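PDB 6O2K: centromeric protein-C, isoform A from Drosophila melanogaster, which probably acts as a chromatin-protein adaptor at centromeres, the part described here being its dimeric cupin domain. Local coordinates for residues Leu3-Glu6 against Gln7-Ala10. Numbering follows the deposited sequence.
Sequences LRDE and QEEA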
# COMPACT_ATOMS: atom_id res chain seq x y z
N LEU B 3 -18.01 6.76 16.45
CA LEU B 3 -17.92 8.06 15.80
C LEU B 3 -16.48 8.38 15.43
O LEU B 3 -15.59 8.40 16.29
CB LEU B 3 -18.48 9.14 16.73
CG LEU B 3 -18.56 10.57 16.16
CD1 LEU B 3 -19.47 10.64 14.95
CD2 LEU B 3 -19.03 11.54 17.22
N ARG B 4 -16.26 8.63 14.14
CA ARG B 4 -14.91 8.77 13.61
C ARG B 4 -14.27 10.09 14.01
O ARG B 4 -14.93 11.13 14.09
CB ARG B 4 -14.94 8.68 12.08
CG ARG B 4 -15.17 7.30 11.51
CD ARG B 4 -15.28 7.38 10.01
NE ARG B 4 -15.69 6.12 9.40
CZ ARG B 4 -16.94 5.69 9.35
NH1 ARG B 4 -17.92 6.42 9.87
NH2 ARG B 4 -17.22 4.53 8.77
N ASP B 5 -12.95 10.04 14.25
CA ASP B 5 -12.17 11.26 14.32
C ASP B 5 -11.79 11.72 12.91
O ASP B 5 -12.17 11.09 11.91
CB ASP B 5 -10.92 11.09 15.21
CG ASP B 5 -9.95 10.01 14.71
OD1 ASP B 5 -9.42 9.26 15.57
OD2 ASP B 5 -9.67 9.91 13.50
N GLU B 6 -11.05 12.82 12.82
CA GLU B 6 -10.74 13.40 11.52
C GLU B 6 -9.91 12.45 10.66
O GLU B 6 -10.13 12.34 9.45
CB GLU B 6 -10.03 14.74 11.69
CG GLU B 6 -10.76 15.69 12.64
CD GLU B 6 -10.19 15.69 14.06
OE1 GLU B 6 -10.34 14.67 14.78
OE2 GLU B 6 -9.61 16.72 14.47
N GLN B 7 -8.95 11.75 11.26
CA GLN B 7 -8.10 10.85 10.48
C GLN B 7 -8.88 9.64 10.01
O GLN B 7 -8.68 9.15 8.88
CB GLN B 7 -6.88 10.43 11.30
CG GLN B 7 -5.79 11.47 11.29
CD GLN B 7 -6.05 12.57 12.30
OE1 GLN B 7 -6.41 12.30 13.45
NE2 GLN B 7 -5.89 13.82 11.88
N GLU B 8 -9.78 9.14 10.86
CA GLU B 8 -10.65 8.04 10.44
C GLU B 8 -11.60 8.49 9.34
O GLU B 8 -11.87 7.72 8.40
CB GLU B 8 -11.41 7.51 11.66
CG GLU B 8 -10.49 6.75 12.61
CD GLU B 8 -11.18 6.33 13.89
OE1 GLU B 8 -12.04 7.08 14.39
OE2 GLU B 8 -10.86 5.24 14.40
N GLU B 9 -12.10 9.72 9.40
CA GLU B 9 -12.93 10.23 8.31
C GLU B 9 -12.13 10.29 7.01
O GLU B 9 -12.63 9.90 5.94
CB GLU B 9 -13.50 11.60 8.67
CG GLU B 9 -14.67 11.51 9.63
CD GLU B 9 -15.24 12.87 10.00
OE1 GLU B 9 -16.34 12.91 10.59
OE2 GLU B 9 -14.59 13.90 9.69
N ALA B 10 -10.87 10.73 7.07
CA ALA B 10 -10.05 10.78 5.86
C ALA B 10 -9.81 9.39 5.29
O ALA B 10 -9.92 9.16 4.07
CB ALA B 10 -8.72 11.48 6.16
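A capping box formed by Asp5 and Glu8 starts helix 6-19, which precedes the cupin β-strands. Asp5, the N-cap, reaches forward to the first turn; chi1 of 61° holds CG between its own N and carbonyl carbon, which brings OD2 to the amide of Glu8. Glu8 N meets Asp5 OD2 nearly along its C-O bond, at 2.8 Å. Aspartate suits this place because its short side chain reaches an amide of the first turn, which lies too early to have a helical carbonyl four residues before it. Glu8, one methylene longer, answers in the other direction, OE1 taking Asp5 N through its anti lone pair at 3.1 Å. This reciprocal pairing defines the motif, but it brings Asp5 OD1 within 3.6 Å of Glu8 OE1, a like-charge approach that the helix N-terminus probably eases. With an alanine in place of this aspartate, Glu8 N would probably lose its capping acceptor and the first turn would be likely to fray. Regular helix bonding begins at once, Glu9 N to Asp5 O (2.9 Å) and Ala10 N to Glu6 O (3.0 Å). Arg4 lays its aliphatic chain beside the turn, CB 3.7 Å from Glu8 CB, while its NE bonds Thr12 OG1. Glu8 OE2 salt-bridges Arg19 of the second subunit.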